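PDB 3C7A: octopine dehydrogenase from Pecten maximus, which catalyses the NADH-dependent reductive condensation of L-arginine with pyruvate to D-octopine, and the reverse oxidation. Local coordinates for residues T2-G10 / G26-L34. Sequence-based numbering, arbitrary orientation.
Sequences TVKVCVCGG and GVEVRVLTL. With NAD (nicotinamide-adenine-dinucleotide), chain B; EDO (1,2-ethanediol), chain G.
The first beta-alpha-beta unit of the Rossmann-type NADH-binding domain pairs strand 3-8 with strand 27-32, helix 12-21 making the crossover. That the strands are parallel follows from the 24° between their axes and from a ladder of seven backbone bonds: V3, V5, V7 and G9 donate to G26, E28, R30 and L32 O, while E28, R30 and L32 N return to V3, V5 and V7 O. The straightest, L32 N to V7 O, measures 3.0 Å with 176° at the hydrogen. Carbonyls also receive CA-H donors, the shortest being C6 CA on R30 O at 3.3 Å.

The valine face turns to helix 12-21, on which V7 and V31 pack; within it V5 CG2 meets V27 CG1 at 4.2 Å. On the face of K4, C6 and C8, C6 SG reaches L32 CB at 4.3 Å, and the aliphatic start of K4 lies obliquely by the R30 guanidinium, CB to NH1 4.3 Å. With CG anti to the carbonyl carbon (chi1 -59°) and a bend at chi3, the R30 chain doubles back along its own strand, where the E28 carboxylate carbon lies in plane at the guanidinium edge and R30 NH1 forms a salt bridge with E28 OE2 at 2.8 Å, within the one strand; A79 O accepts from NE.

Past the strand ends, G9 belongs to the glycine-rich turn and T33 OG1 is hydrogen-bonded to E38, itself a residue of the NADH-binding site. There G10 C approaches the O3B hydroxyl of the adenosine ribose to 3.1 Å.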
loop_
_atom_site.group_PDB
_atom_site.type_symbol
_atom_site.label_atom_id
_atom_site.label_comp_id
_atom_site.label_asym_id
_atom_site.label_seq_id
_atom_site.Cartn_x
_atom_site.Cartn_y
_atom_site.Cartn_z
ATOM N N THR A 2 25.873 16.823 0.520
ATOM C CA THR A 2 25.533 15.371 0.497
ATOM C C THR A 2 24.144 15.130 1.093
ATOM O O THR A 2 23.853 15.577 2.207
ATOM C CB THR A 2 26.584 14.532 1.268
ATOM O OG1 THR A 2 27.903 14.986 0.938
ATOM C CG2 THR A 2 26.464 13.048 0.924
ATOM N N VAL A 3 23.295 14.434 0.337
ATOM C CA VAL A 3 21.973 14.017 0.811
ATOM C C VAL A 3 22.064 12.588 1.359
ATOM O O VAL A 3 22.558 11.687 0.677
ATOM C CB VAL A 3 20.901 14.100 -0.314
ATOM C CG1 VAL A 3 19.525 13.698 0.207
ATOM C CG2 VAL A 3 20.849 15.505 -0.913
ATOM N N LYS A 4 21.589 12.396 2.590
ATOM C CA LYS A 4 21.683 11.105 3.281
ATOM C C LYS A 4 20.333 10.377 3.352
ATOM O O LYS A 4 19.338 10.945 3.814
ATOM C CB LYS A 4 22.285 11.295 4.680
ATOM C CG LYS A 4 23.733 11.779 4.653
ATOM C CD LYS A 4 24.177 12.369 5.978
ATOM C CE LYS A 4 25.584 12.942 5.861
ATOM N NZ LYS A 4 26.071 13.535 7.138
ATOM N N VAL A 5 20.319 9.122 2.893
ATOM C CA VAL A 5 19.083 8.336 2.720
ATOM C C VAL A 5 19.155 6.960 3.410
ATOM O O VAL A 5 20.124 6.218 3.224
ATOM C CB VAL A 5 18.753 8.132 1.203
ATOM C CG1 VAL A 5 17.441 7.369 1.010
ATOM C CG2 VAL A 5 18.702 9.467 0.458
ATOM N N CYS A 6 18.125 6.628 4.191
ATOM C CA CYS A 6 17.994 5.300 4.818
ATOM C C CYS A 6 16.827 4.494 4.227
ATOM O O CYS A 6 15.683 4.962 4.212
ATOM C CB CYS A 6 17.841 5.425 6.343
ATOM S SG CYS A 6 17.575 3.853 7.250
ATOM N N VAL A 7 17.131 3.286 3.748
ATOM C CA VAL A 7 16.130 2.360 3.194
ATOM C C VAL A 7 15.825 1.233 4.195
ATOM O O VAL A 7 16.743 0.578 4.693
ATOM C CB VAL A 7 16.601 1.744 1.839
ATOM C CG1 VAL A 7 15.534 0.826 1.247
ATOM C CG2 VAL A 7 16.982 2.835 0.836
ATOM N N CYS A 8 14.538 1.013 4.477
ATOM C CA CYS A 8 14.102 -0.014 5.434
ATOM C C CYS A 8 13.497 -1.244 4.735
ATOM O O CYS A 8 12.488 -1.128 4.029
ATOM C CB CYS A 8 13.094 0.574 6.439
ATOM S SG CYS A 8 13.679 1.994 7.435
ATOM N N GLY A 9 14.116 -2.412 4.934
ATOM C CA GLY A 9 13.635 -3.679 4.351
ATOM C C GLY A 9 14.687 -4.518 3.634
ATOM O O GLY A 9 15.846 -4.110 3.525
ATOM N N GLY A 10 14.283 -5.690 3.135
ATOM C CA GLY A 10 15.207 -6.591 2.428
ATOM C C GLY A 10 14.639 -7.524 1.361
ATOM O O GLY A 10 15.220 -8.581 1.092
ATOM N N GLY A 26 26.617 12.463 -5.292
ATOM C CA GLY A 26 26.252 13.302 -4.147
ATOM C C GLY A 26 25.229 12.711 -3.188
ATOM O O GLY A 26 24.527 13.454 -2.493
ATOM N N VAL A 27 25.148 11.381 -3.143
ATOM C CA VAL A 27 24.194 10.669 -2.275
ATOM C C VAL A 27 24.894 9.559 -1.470
ATOM O O VAL A 27 25.737 8.835 -2.008
ATOM C CB VAL A 27 23.007 10.067 -3.097
ATOM C CG1 VAL A 27 22.017 9.331 -2.196
ATOM C CG2 VAL A 27 22.280 11.152 -3.893
ATOM N N GLU A 28 24.536 9.442 -0.189
ATOM C CA GLU A 28 25.025 8.375 0.698
ATOM C C GLU A 28 23.859 7.507 1.206
ATOM O O GLU A 28 22.894 8.026 1.778
ATOM C CB GLU A 28 25.811 8.977 1.875
ATOM C CG GLU A 28 26.321 7.966 2.905
ATOM C CD GLU A 28 26.918 8.625 4.144
ATOM O OE1 GLU A 28 27.987 9.267 4.033
ATOM O OE2 GLU A 28 26.324 8.490 5.235
ATOM N N VAL A 29 23.959 6.191 1.003
ATOM C CA VAL A 29 22.866 5.252 1.311
ATOM C C VAL A 29 23.196 4.294 2.467
ATOM O O VAL A 29 24.272 3.689 2.494
ATOM C CB VAL A 29 22.448 4.424 0.052
ATOM C CG1 VAL A 29 21.365 3.396 0.389
ATOM C CG2 VAL A 29 21.973 5.341 -1.075
ATOM N N ARG A 30 22.258 4.165 3.409
ATOM C CA ARG A 30 22.343 3.186 4.500
ATOM C C ARG A 30 21.135 2.242 4.487
ATOM O O ARG A 30 20.003 2.681 4.279
ATOM C CB ARG A 30 22.442 3.890 5.860
ATOM C CG ARG A 30 23.648 4.809 5.996
ATOM C CD ARG A 30 23.904 5.219 7.437
ATOM N NE ARG A 30 22.987 6.257 7.914
ATOM C CZ ARG A 30 23.089 7.555 7.629
ATOM N NH1 ARG A 30 24.061 8.001 6.841
ATOM N NH2 ARG A 30 22.205 8.409 8.126
ATOM N N VAL A 31 21.382 0.950 4.708
ATOM C CA VAL A 31 20.321 -0.069 4.699
ATOM C C VAL A 31 20.090 -0.654 6.101
ATOM O O VAL A 31 21.040 -1.062 6.776
ATOM C CB VAL A 31 20.627 -1.216 3.682
ATOM C CG1 VAL A 31 19.495 -2.244 3.645
ATOM C CG2 VAL A 31 20.871 -0.657 2.287
ATOM N N LEU A 32 18.823 -0.686 6.523
ATOM C CA LEU A 32 18.421 -1.253 7.818
ATOM C C LEU A 32 17.353 -2.345 7.654
ATOM O O LEU A 32 16.338 -2.130 6.983
ATOM C CB LEU A 32 17.906 -0.143 8.753
ATOM C CG LEU A 32 17.357 -0.505 10.143
ATOM C CD1 LEU A 32 18.477 -0.835 11.126
ATOM C CD2 LEU A 32 16.480 0.616 10.699
ATOM N N THR A 33 17.596 -3.506 8.267
ATOM C CA THR A 33 16.617 -4.611 8.317
ATOM C C THR A 33 16.584 -5.287 9.697
ATOM O O THR A 33 17.631 -5.540 10.299
ATOM C CB THR A 33 16.835 -5.669 7.186
ATOM O OG1 THR A 33 16.022 -6.825 7.437
ATOM C CG2 THR A 33 18.300 -6.100 7.086
ATOM N N LEU A 34 15.376 -5.578 10.182
ATOM C CA LEU A 34 15.179 -6.099 11.542
ATOM C C LEU A 34 14.674 -7.552 11.610
ATOM O O LEU A 34 14.248 -8.015 12.676
ATOM C CB LEU A 34 14.235 -5.177 12.336
ATOM C CG LEU A 34 14.579 -3.691 12.518
ATOM C CD1 LEU A 34 13.365 -2.919 13.028
ATOM C CD2 LEU A 34 15.777 -3.486 13.443
HETATM P PA NAD B . 8.629 -9.002 -0.280
HETATM O O1A NAD B . 7.715 -10.149 -0.085
HETATM O O2A NAD B . 9.671 -9.324 -1.283
HETATM O O5B NAD B . 9.300 -8.583 1.130
HETATM C C5B NAD B . 9.961 -9.525 1.954
HETATM C C4B NAD B . 10.719 -8.803 3.067
HETATM O O4B NAD B . 9.835 -8.426 4.110
HETATM C C3B NAD B . 11.790 -9.670 3.719
HETATM O O3B NAD B . 13.053 -9.507 3.117
HETATM C C2B NAD B . 11.794 -9.216 5.167
HETATM O O2B NAD B . 12.733 -8.185 5.382
HETATM C C1B NAD B . 10.388 -8.683 5.391
HETATM N N9A NAD B . 9.615 -9.719 6.109
HETATM C C8A NAD B . 8.900 -10.742 5.533
HETATM N N7A NAD B . 8.344 -11.490 6.511
HETATM C C5A NAD B . 8.692 -10.965 7.707
HETATM C C6A NAD B . 8.390 -11.341 9.012
HETATM N N6A NAD B . 7.849 -12.537 9.238
HETATM N N1A NAD B . 8.895 -10.599 10.069
HETATM C C2A NAD B . 9.691 -9.494 9.822
HETATM N N3A NAD B . 9.985 -9.130 8.518
HETATM C C4A NAD B . 9.493 -9.851 7.473
HETATM O O3 NAD B . 7.757 -7.706 -0.711
HETATM P PN NAD B . 8.040 -6.862 -2.060
HETATM O O1N NAD B . 7.928 -7.781 -3.215
HETATM O O2N NAD B . 9.275 -6.064 -1.879
HETATM O O5D NAD B . 6.787 -5.848 -2.156
HETATM C C5D NAD B . 6.466 -4.912 -1.147
HETATM C C4D NAD B . 5.015 -4.449 -1.309
HETATM O O4D NAD B . 4.780 -3.947 -2.619
HETATM C C3D NAD B . 4.030 -5.588 -1.079
HETATM O O3D NAD B . 2.997 -5.144 -0.229
HETATM C C2D NAD B . 3.496 -5.915 -2.464
HETATM O O2D NAD B . 2.148 -6.320 -2.419
HETATM C C1D NAD B . 3.680 -4.607 -3.229
HETATM N N1N NAD B . 3.888 -4.796 -4.686
HETATM C C2N NAD B . 4.873 -5.624 -5.175
HETATM C C3N NAD B . 5.052 -5.782 -6.553
HETATM C C7N NAD B . 6.276 -6.487 -7.081
HETATM O O7N NAD B . 6.389 -6.711 -8.390
HETATM N N7N NAD B . 7.286 -6.903 -6.189
HETATM C C4N NAD B . 4.218 -5.086 -7.434
HETATM C C5N NAD B . 3.225 -4.245 -6.933
HETATM C C6N NAD B . 3.075 -4.109 -5.553
HETATM C C1 EDO G . 27.484 5.174 8.740
HETATM O O1 EDO G . 28.671 4.606 8.175
HETATM C C2 EDO G . 27.713 6.653 9.024
HETATM O O2 EDO G . 28.031 7.328 7.801
#